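Local coordinates for protein NADPH-dependent aldehyde reductase YqhD (Escherichia coli, PDB 4QGS) that reduces a broad range of short-chain aldehydes, among them butanal, propanal, acrolein and malondialdehyde, with NADPH and one catalytic zinc ion per subunit, at residues A[28-31]-A[32-35]; A[36-39]-A[40-43]; A[63-67]-A[68-72]; A[297-300]-A[301-305]; A[370-374]-A[375-379]. One frame throughout, in Å; residues are numbered along the deposited sequence.

How the interactions relate
Interactions 1, 2 and 3 come first along the chain and sit together at one end of the parallel-sheet region. Interaction 1 runs into interaction 2, their centres about 13 Å apart. Interactions 2 and 3 lead into neighbouring strands, 42-46 and 69-73, with centres about 9 Å apart, and Arg34 of interaction 1 reaches the turn of interaction 3. Interactions 4 and 5 follow later, in the helical C-terminal region, with centres about 18 Å apart and no touch. Every interaction of the first group lies 41 to 47 Å, centre to centre, from the second, across the chain's centre. The first belongs to the region contributing most NADP-binding residues, the second to the region holding the zinc.

Interaction 1: residues A[28-31]-A[32-35]; sequences GAIA and GLRE
Ile30 and Leu33 lie side by side and point the same way from a short 3-10 turn that follows strand 22-25, the first strand of the parallel sheet. The branch of Ile30 that makes the contact is its long one: CG1 swings anti to the backbone N (chi1 -165°), which carries CD1 alongside the leucine to 3.6 Å from Leu33 CD2. Leu33 CB also lies near, 4.1 Å from Ile30 CD1, so the isoleucine methyl rests against both the root and one tip of its neighbour. This paired apolar surface is turned to the protein: both side chains touch Val61 of helix 57-64, Leu33 continues onto Phe183 in the sheet, and Ile30 meets Tyr190, an NADP-binding residue.

The backbone brings the two side chains together through successive i to i+3 bonds. Gly32 N donates to Ala29 O at 2.9 Å and Leu33 N to Ile30 O at 3.0 Å. In both, the donor stands well above the carbonyl plane rather than on a lone pair, consistent with the tight winding.

Past Leu33, waters take over where the direct bonds stop. One water donates to Ile30 O and accepts from Arg34 N, giving that carbonyl a second donor. Another donates to Ala31 O at 2.9 Å, accepts from Glu35 N, and donates as well to Glu35 OE1, 3.2 Å away.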
# COMPACT_ATOMS: atom_id res chain seq x y z
N GLY A 28 -12.61 -0.49 19.31
CA GLY A 28 -12.27 -1.37 20.41
C GLY A 28 -12.01 -2.80 20.00
O GLY A 28 -12.03 -3.70 20.84
N ALA A 29 -11.73 -3.01 18.70
CA ALA A 29 -11.48 -4.36 18.20
C ALA A 29 -10.28 -5.02 18.86
O ALA A 29 -10.13 -6.24 18.78
CB ALA A 29 -11.29 -4.35 16.67
N ILE A 30 -9.42 -4.25 19.52
CA ILE A 30 -8.29 -4.83 20.23
C ILE A 30 -8.79 -5.80 21.32
O ILE A 30 -8.03 -6.62 21.82
CB ILE A 30 -7.40 -3.73 20.87
CG1 ILE A 30 -6.04 -4.30 21.29
CG2 ILE A 30 -8.11 -3.06 22.03
CD1 ILE A 30 -5.06 -4.37 20.16
N ALA A 31 -10.07 -5.70 21.65
CA ALA A 31 -10.69 -6.63 22.60
C ALA A 31 -10.61 -8.09 22.11
O ALA A 31 -10.72 -9.02 22.91
CB ALA A 31 -12.14 -6.24 22.84
N GLY A 32 -10.41 -8.27 20.81
CA GLY A 32 -10.32 -9.60 20.23
C GLY A 32 -8.90 -10.13 20.07
O GLY A 32 -8.70 -11.25 19.62
N LEU A 33 -7.91 -9.31 20.43
CA LEU A 33 -6.50 -9.64 20.21
C LEU A 33 -5.99 -10.82 21.03
O LEU A 33 -5.41 -11.76 20.50
CB LEU A 33 -5.63 -8.42 20.52
CG LEU A 33 -4.12 -8.66 20.59
CD1 LEU A 33 -3.61 -9.06 19.23
CD2 LEU A 33 -3.40 -7.41 21.05
N ARG A 34 -6.20 -10.74 22.34
CA ARG A 34 -5.62 -11.72 23.25
C ARG A 34 -5.95 -13.17 22.89
O ARG A 34 -5.08 -14.05 22.93
CB ARG A 34 -6.10 -11.40 24.67
CG ARG A 34 -5.41 -12.21 25.74
CD ARG A 34 -5.94 -11.86 27.12
NE ARG A 34 -5.15 -12.53 28.15
CZ ARG A 34 -4.25 -11.93 28.92
NH1 ARG A 34 -3.58 -12.63 29.83
NH2 ARG A 34 -4.02 -10.63 28.80
N GLU A 35 -7.20 -13.43 22.53
CA GLU A 35 -7.63 -14.80 22.26
C GLU A 35 -6.98 -15.38 21.01
O GLU A 35 -6.99 -16.60 20.81
CB GLU A 35 -9.16 -14.86 22.16
CG GLU A 35 -9.77 -14.11 21.00
CD GLU A 35 -11.29 -14.06 21.09
OE1 GLU A 35 -11.84 -12.97 21.38
OE2 GLU A 35 -11.93 -15.10 20.86
O HOH W 1 -7.55 -8.55 23.73
O HOH W 2 -9.45 -11.58 23.05

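Interaction 2: residues A[36-39]-A[40-43]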
# COMPACT_ATOMS: atom_id res chain seq x y z
N GLN A 36 -6.38 -14.53 20.19
CA GLN A 36 -5.73 -15.00 18.96
C GLN A 36 -4.32 -15.55 19.20
O GLN A 36 -3.73 -16.19 18.32
CB GLN A 36 -5.66 -13.88 17.92
CG GLN A 36 -6.97 -13.20 17.63
CD GLN A 36 -7.98 -14.11 16.98
OE1 GLN A 36 -7.64 -14.97 16.18
NE2 GLN A 36 -9.25 -13.90 17.31
N ILE A 37 -3.78 -15.30 20.38
CA ILE A 37 -2.40 -15.66 20.66
C ILE A 37 -2.40 -16.68 21.79
O ILE A 37 -3.10 -16.47 22.79
CB ILE A 37 -1.57 -14.42 21.06
CG1 ILE A 37 -1.56 -13.40 19.93
CG2 ILE A 37 -0.15 -14.80 21.46
CD1 ILE A 37 -0.85 -12.12 20.31
N PRO A 38 -1.65 -17.78 21.63
CA PRO A 38 -1.57 -18.82 22.66
C PRO A 38 -1.23 -18.24 24.02
O PRO A 38 -0.38 -17.36 24.11
CB PRO A 38 -0.45 -19.73 22.14
CG PRO A 38 -0.59 -19.62 20.66
CD PRO A 38 -0.94 -18.17 20.40
N HIS A 39 -1.90 -18.71 25.07
CA HIS A 39 -1.71 -18.14 26.39
C HIS A 39 -0.26 -18.23 26.86
O HIS A 39 0.19 -17.42 27.66
CB HIS A 39 -2.64 -18.82 27.41
CG HIS A 39 -2.26 -20.24 27.70
ND1 HIS A 39 -2.78 -21.31 27.00
CD2 HIS A 39 -1.41 -20.76 28.61
CE1 HIS A 39 -2.27 -22.43 27.47
NE2 HIS A 39 -1.43 -22.13 28.44
N ASP A 40 0.47 -19.22 26.35
CA ASP A 40 1.85 -19.45 26.78
C ASP A 40 2.86 -19.02 25.72
O ASP A 40 4.03 -19.41 25.78
CB ASP A 40 2.06 -20.92 27.13
CG ASP A 40 1.72 -21.85 25.98
OD1 ASP A 40 2.12 -23.04 26.05
OD2 ASP A 40 1.04 -21.42 25.02
N ALA A 41 2.41 -18.23 24.76
CA ALA A 41 3.32 -17.71 23.74
C ALA A 41 4.38 -16.79 24.33
O ALA A 41 4.16 -16.09 25.33
CB ALA A 41 2.52 -16.98 22.66
N ARG A 42 5.56 -16.78 23.71
CA ARG A 42 6.52 -15.73 23.97
C ARG A 42 6.39 -14.74 22.82
O ARG A 42 6.79 -15.03 21.68
CB ARG A 42 7.95 -16.28 24.10
CG ARG A 42 8.99 -15.24 24.50
CD ARG A 42 10.10 -15.85 25.37
NE ARG A 42 9.56 -16.49 26.57
CZ ARG A 42 10.25 -17.29 27.38
NH1 ARG A 42 11.52 -17.56 27.14
NH2 ARG A 42 9.65 -17.83 28.44
N VAL A 43 5.80 -13.59 23.11
CA VAL A 43 5.40 -12.63 22.08
C VAL A 43 6.43 -11.52 21.92
O VAL A 43 6.82 -10.89 22.89
CB VAL A 43 4.04 -11.97 22.43
CG1 VAL A 43 3.61 -11.01 21.32
CG2 VAL A 43 2.96 -13.03 22.68
O HOH W 3 2.44 -15.98 27.42
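Ile37 CG2 is the methyl that bridges the contact, 3.6 Å from Ala41 CB and 3.8 Å from Val43 CG2. With CG1 beside the backbone N (chi1 -60°), CG2 is left anti to that N, on the side of Ala41 and Val43; the Ile37 and Val43 side chains cross at about a right angle. Pro38 CB adds a looser touch on the alanine methyl. A type I beta turn from Pro38 to Ala41 folds the chain back to make these meetings possible, closed by Ala41 N donating to Pro38 O at 3.0 Å. A water spans the same bend, donating to both His39 O and Ala41 O.

At the exposed corner, the Asp40 carboxylate stacks on one face of the His39 imidazole, the two planes 17° apart and OD2 over the ring centre. Farther out, Phe183 and Met68 pack on Ile37, while Arg42 is paired with Asp69 of the next strand, at a modelled distance too short to be trusted. The turn thus leads into strand 42-46 of the parallel sheet with its apolar side inward. His39 NE2 and Asp40 OD2 remain 4.3 Å apart, so the stack is no salt bridge, although a protonated imidazole would probably be favoured by the nearby carboxylate.

Interaction 3: residues A[63-67]-A[68-72]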
# COMPACT_ATOMS: atom_id res chain seq x y z
N ASP A 63 -1.69 -3.68 27.56
CA ASP A 63 -2.79 -3.98 28.48
C ASP A 63 -3.60 -5.20 28.04
O ASP A 63 -3.98 -6.03 28.86
CB ASP A 63 -3.72 -2.78 28.64
CG ASP A 63 -4.99 -3.13 29.40
OD1 ASP A 63 -6.01 -3.48 28.76
OD2 ASP A 63 -4.97 -3.08 30.65
N ALA A 64 -3.86 -5.31 26.74
CA ALA A 64 -4.63 -6.44 26.23
C ALA A 64 -3.93 -7.76 26.50
O ALA A 64 -4.59 -8.79 26.68
CB ALA A 64 -4.88 -6.28 24.73
N LEU A 65 -2.60 -7.72 26.54
CA LEU A 65 -1.79 -8.92 26.69
C LEU A 65 -1.22 -9.09 28.09
O LEU A 65 -0.32 -9.90 28.31
CB LEU A 65 -0.64 -8.90 25.69
CG LEU A 65 -1.07 -8.83 24.23
CD1 LEU A 65 0.16 -8.94 23.37
CD2 LEU A 65 -2.04 -9.97 23.93
N LYS A 66 -1.75 -8.33 29.04
CA LYS A 66 -1.16 -8.29 30.37
C LYS A 66 -1.17 -9.68 31.00
O LYS A 66 -2.18 -10.38 30.96
CB LYS A 66 -1.91 -7.29 31.24
CG LYS A 66 -1.17 -6.90 32.48
CD LYS A 66 -2.03 -6.01 33.33
CE LYS A 66 -1.64 -6.17 34.77
NZ LYS A 66 -0.22 -5.77 35.01
N GLY A 67 -0.04 -10.08 31.57
CA GLY A 67 0.07 -11.39 32.18
C GLY A 67 0.74 -12.40 31.27
O GLY A 67 1.19 -13.46 31.70
N MET A 68 0.78 -12.08 29.98
CA MET A 68 1.47 -12.94 29.03
C MET A 68 2.94 -12.54 28.92
O MET A 68 3.35 -11.47 29.36
CB MET A 68 0.78 -12.88 27.66
CG MET A 68 -0.64 -13.44 27.73
SD MET A 68 -1.62 -13.29 26.23
CE MET A 68 -0.58 -14.14 25.06
N ASP A 69 3.72 -13.44 28.33
CA ASP A 69 5.16 -13.27 28.20
C ASP A 69 5.45 -12.39 26.98
O ASP A 69 5.51 -12.89 25.85
CB ASP A 69 5.80 -14.66 28.08
CG ASP A 69 7.31 -14.62 28.13
OD1 ASP A 69 7.89 -13.55 28.37
OD2 ASP A 69 7.92 -15.69 27.95
N VAL A 70 5.61 -11.10 27.22
CA VAL A 70 5.74 -10.13 26.14
C VAL A 70 7.09 -9.40 26.14
O VAL A 70 7.55 -8.92 27.18
CB VAL A 70 4.61 -9.08 26.21
CG1 VAL A 70 4.77 -8.04 25.11
CG2 VAL A 70 3.24 -9.76 26.11
N LEU A 71 7.72 -9.33 24.96
CA LEU A 71 8.96 -8.59 24.75
C LEU A 71 8.71 -7.51 23.70
O LEU A 71 7.71 -7.57 22.98
CB LEU A 71 10.09 -9.52 24.29
CG LEU A 71 10.85 -10.40 25.28
CD1 LEU A 71 9.92 -11.27 26.11
CD2 LEU A 71 11.85 -11.27 24.52
N GLU A 72 9.61 -6.54 23.60
CA GLU A 72 9.45 -5.44 22.65
C GLU A 72 10.68 -5.24 21.77
O GLU A 72 11.81 -5.46 22.20
CB GLU A 72 9.13 -4.14 23.37
CG GLU A 72 7.91 -4.16 24.27
CD GLU A 72 7.63 -2.80 24.88
OE1 GLU A 72 6.84 -2.71 25.83
OE2 GLU A 72 8.22 -1.80 24.40
O HOH W 4 2.54 -9.00 30.25
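Met68 N turns back to donate to Leu65 O at 3.0 Å, closing a type II beta turn in which Gly67, at phi 99°, takes the third position. There a side chain would be jammed against the preceding carbonyl oxygen. A water links the bend, accepting from Gly67 N and donating to Met68 O at 2.7 Å.

Met68 CB packs close to the turn's carbonyl oxygen, 3.2 Å from Leu65 O. Its chain then runs extended before bending at the thioether (chi3 57°), and SD passes 4.1 Å from Leu65 CD2, the two side chains slanting across one another. In one of its two conformers, Val70, two residues on, brings CG2 to 4.0 Å from Leu65 CB.

The turn joins helix 57-64 to edge strand 69-73 and completes a beta-alpha-beta crossover from strand 42-46, to which the new strand is parallel; Asp69 and Leu71 bond through their backbones to Val43. Arg34 donates from NH2 to the carbonyl oxygens of Ala64 and Lys66, tying down the chain as it leaves the helix. An alanine in place of Met68 is likely to leave Leu65 CD2 without its sulfur neighbour and open a gap toward Ile37 and Arg34. The methionine's CE reaches on to Pro38 O, 3.4 Å away in the preceding turn.

Interaction 4: residues A[297-300]-A[301-305]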
# COMPACT_ATOMS: atom_id res chain seq x y z
N ALA A 297 -0.55 11.10 -7.72
CA ALA A 297 -1.49 12.14 -8.10
C ALA A 297 -0.97 12.92 -9.30
O ALA A 297 -1.74 13.37 -10.15
CB ALA A 297 -1.75 13.07 -6.93
N ILE A 298 0.35 13.06 -9.37
CA ILE A 298 0.97 13.72 -10.51
C ILE A 298 0.87 12.84 -11.77
O ILE A 298 0.41 13.29 -12.82
CB ILE A 298 2.46 14.05 -10.24
CG1 ILE A 298 2.61 15.10 -9.14
CG2 ILE A 298 3.16 14.51 -11.53
CD1 ILE A 298 3.98 15.13 -8.54
N VAL A 299 1.31 11.59 -11.66
CA VAL A 299 1.43 10.75 -12.85
C VAL A 299 0.09 10.27 -13.41
O VAL A 299 -0.10 10.26 -14.63
CB VAL A 299 2.33 9.54 -12.57
CG1 VAL A 299 2.33 8.55 -13.74
CG2 VAL A 299 3.77 10.04 -12.29
N LEU A 300 -0.83 9.87 -12.54
CA LEU A 300 -2.07 9.22 -13.02
C LEU A 300 -2.81 10.01 -14.11
O LEU A 300 -3.11 9.44 -15.17
CB LEU A 300 -3.04 8.95 -11.86
CG LEU A 300 -4.25 8.11 -12.28
CD1 LEU A 300 -3.86 6.66 -12.52
CD2 LEU A 300 -5.33 8.21 -11.21
N PRO A 301 -3.15 11.29 -13.87
CA PRO A 301 -3.97 11.92 -14.90
C PRO A 301 -3.19 12.13 -16.20
O PRO A 301 -3.79 12.03 -17.27
CB PRO A 301 -4.39 13.25 -14.27
CG PRO A 301 -3.34 13.52 -13.20
CD PRO A 301 -2.94 12.18 -12.70
N ALA A 302 -1.89 12.38 -16.12
CA ALA A 302 -1.08 12.49 -17.32
C ALA A 302 -1.02 11.15 -18.06
O ALA A 302 -1.10 11.09 -19.29
CB ALA A 302 0.34 12.98 -16.99
N LEU A 303 -0.89 10.07 -17.30
CA LEU A 303 -0.81 8.73 -17.90
C LEU A 303 -2.12 8.37 -18.57
O LEU A 303 -2.13 7.79 -19.68
CB LEU A 303 -0.43 7.69 -16.83
CG LEU A 303 -0.19 6.27 -17.38
CD1 LEU A 303 0.95 5.55 -16.66
CD2 LEU A 303 -1.47 5.45 -17.29
N TRP A 304 -3.23 8.67 -17.91
CA TRP A 304 -4.55 8.36 -18.46
C TRP A 304 -4.78 9.08 -19.79
O TRP A 304 -5.28 8.49 -20.75
CB TRP A 304 -5.63 8.73 -17.46
CG TRP A 304 -5.94 7.65 -16.47
CD1 TRP A 304 -5.41 6.39 -16.42
CD2 TRP A 304 -6.87 7.74 -15.40
NE1 TRP A 304 -5.97 5.69 -15.37
CE2 TRP A 304 -6.87 6.50 -14.73
CE3 TRP A 304 -7.71 8.76 -14.94
CZ2 TRP A 304 -7.68 6.25 -13.62
CZ3 TRP A 304 -8.52 8.51 -13.84
CH2 TRP A 304 -8.51 7.26 -13.20
N ASN A 305 -4.39 10.35 -19.88
CA ASN A 305 -4.57 11.06 -21.14
C ASN A 305 -3.71 10.43 -22.24
O ASN A 305 -4.15 10.28 -23.38
CB ASN A 305 -4.23 12.54 -21.02
CG ASN A 305 -4.27 13.24 -22.36
OD1 ASN A 305 -5.33 13.35 -22.99
ND2 ASN A 305 -3.12 13.69 -22.83
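One face of the Trp304 indole is covered by Leu300, a turn earlier on the same helix. Leu300 CD1 lies 3.9 Å from the centroid of the five-membered ring and 25° off its normal, a CH-pi contact, while CD2 sits over the six-membered ring, 3.9 Å from Trp304 CH2. CG anti to the backbone N (chi1 -172°) lets the two methyls spread over the indole, so that together they span the fused rings. Tyr318 meets the tryptophan edge-to-face, and Val211 and Thr341 from two other helices also touch it.

Trp304 N donates to Leu300 O at 2.8 Å, and Leu303 N to Val299 O at the same length; both bonds run nearly along the C=O axis. Just before these donors, Pro301 has no N-H to give. Its CD pushes to 3.1 Å from Ala297 O, a buried carbonyl with no polar partner in the model, and is tight against Leu300 CB at 3.3 Å. This is a proline kink, where the regular bonding to the turn before lapses and resumes with Leu303. It lies in helix 292-306, whose first residue, His292, is a zinc ligand, with the side chain of Leu300 about 11 Å from the metal.

Interaction 5: residues A[370-374]-A[375-379]; sequences KLEEH and GMTQL
Leu371 O is gripped by two backbone donors as the helix ends: Met376 N at 2.8 Å and, more weakly, His374 N at 3.2 Å. The longer-span bond from Met376 is joined by Gly375 N donating to Glu372 O at 3.1 Å, with the donor standing above the carbonyl plane. With Gly375 at phi 75°, this is a Schellman motif. A side chain on the glycine would run into His374 O.

The reversal sets Met376 across Leu371 at about a right angle. Met376 CB presses on Leu371 CD2 at 3.7 Å, and CG, beside the backbone N (chi1 -56°), passes 4.0 Å from His374 CB. The chain bends at chi2, and CE comes back to within 3.9 Å of His374 O. Thr377 turns its CG2 methyl toward Glu372 CA, an apolar touch just beyond the capping bonds; its own backbone N bonds weakly to Gly375 O around an inverse gamma turn centred on Met376. A serine at Met376 would probably leave His374 CB and Met279 without the thioether chain and open a gap beside the helix end.

His374 has Lys370 O 3.0 Å above one face, offset toward the rim, and its ND1 is hydrogen-bonded to Glu283, which fixes the ring's rotation. That bond ties the end of helix 364-373 to helix 276-288, whose Leu280 also packs on Leu371, while Leu387, Ser390 and Tyr394 of helix 387-396 meet the same leucine.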
# COMPACT_ATOMS: atom_id res chain seq x y z
N LYS A 370 16.95 6.38 -14.83
CA LYS A 370 16.64 5.51 -13.70
C LYS A 370 15.63 4.43 -14.05
O LYS A 370 15.81 3.28 -13.66
CB LYS A 370 16.14 6.34 -12.52
CG LYS A 370 17.26 6.97 -11.70
CD LYS A 370 18.16 5.87 -11.12
CE LYS A 370 19.30 6.45 -10.31
NZ LYS A 370 20.12 5.37 -9.67
N LEU A 371 14.58 4.79 -14.78
CA LEU A 371 13.63 3.79 -15.27
C LEU A 371 14.35 2.70 -16.05
O LEU A 371 14.09 1.52 -15.85
CB LEU A 371 12.57 4.42 -16.17
CG LEU A 371 11.40 5.19 -15.58
CD1 LEU A 371 10.61 5.74 -16.76
CD2 LEU A 371 10.51 4.31 -14.68
N GLU A 372 15.25 3.11 -16.94
CA GLU A 372 15.96 2.14 -17.76
C GLU A 372 16.85 1.27 -16.90
O GLU A 372 16.92 0.05 -17.09
CB GLU A 372 16.76 2.84 -18.86
CG GLU A 372 17.55 1.88 -19.74
CD GLU A 372 18.02 2.52 -21.04
OE1 GLU A 372 18.19 3.75 -21.08
OE2 GLU A 372 18.23 1.78 -22.03
N GLU A 373 17.52 1.89 -15.93
CA GLU A 373 18.40 1.18 -15.01
C GLU A 373 17.60 0.13 -14.21
O GLU A 373 18.10 -0.97 -13.92
CB GLU A 373 19.08 2.17 -14.06
CG GLU A 373 20.06 1.56 -13.08
CD GLU A 373 20.64 2.59 -12.11
OE1 GLU A 373 20.73 3.79 -12.47
OE2 GLU A 373 21.01 2.19 -10.99
N HIS A 374 16.36 0.48 -13.88
CA HIS A 374 15.53 -0.37 -13.05
C HIS A 374 14.69 -1.36 -13.87
O HIS A 374 13.86 -2.08 -13.31
CB HIS A 374 14.62 0.50 -12.19
CG HIS A 374 15.38 1.36 -11.23
ND1 HIS A 374 14.86 2.53 -10.72
CD2 HIS A 374 16.60 1.22 -10.67
CE1 HIS A 374 15.74 3.08 -9.90
NE2 HIS A 374 16.81 2.31 -9.85
N GLY A 375 14.91 -1.39 -15.18
CA GLY A 375 14.25 -2.34 -16.06
C GLY A 375 12.80 -2.02 -16.34
O GLY A 375 12.04 -2.87 -16.79
N MET A 376 12.41 -0.77 -16.08
CA MET A 376 11.03 -0.35 -16.25
C MET A 376 10.79 0.25 -17.64
O MET A 376 10.45 1.42 -17.75
CB MET A 376 10.68 0.69 -15.18
CG MET A 376 10.91 0.20 -13.77
SD MET A 376 9.77 -1.13 -13.35
CE MET A 376 10.35 -1.52 -11.69
N THR A 377 10.95 -0.55 -18.70
CA THR A 377 11.08 -0.07 -20.07
C THR A 377 9.87 -0.52 -20.98
O THR A 377 9.80 -0.09 -22.14
CB THR A 377 12.43 -0.58 -20.68
OG1 THR A 377 12.45 -2.00 -20.55
CG2 THR A 377 13.59 0.01 -19.94
N GLN A 378 9.01 -1.42 -20.46
CA GLN A 378 7.82 -2.01 -21.08
C GLN A 378 6.63 -1.92 -20.18
O GLN A 378 6.06 -2.93 -19.89
CB GLN A 378 7.97 -3.51 -21.27
CG GLN A 378 8.93 -4.09 -22.22
CD GLN A 378 10.38 -3.90 -21.70
OE1 GLN A 378 10.56 -3.27 -20.64
NE2 GLN A 378 11.35 -4.64 -22.29
N LEU A 379 6.25 -0.76 -19.71
CA LEU A 379 5.28 -0.72 -18.62
C LEU A 379 3.84 -0.83 -19.10
O LEU A 379 3.55 -0.74 -20.31
CB LEU A 379 5.48 0.57 -17.79
CG LEU A 379 6.89 0.75 -17.20
CD1 LEU A 379 6.99 2.13 -16.50
CD2 LEU A 379 7.20 -0.38 -16.20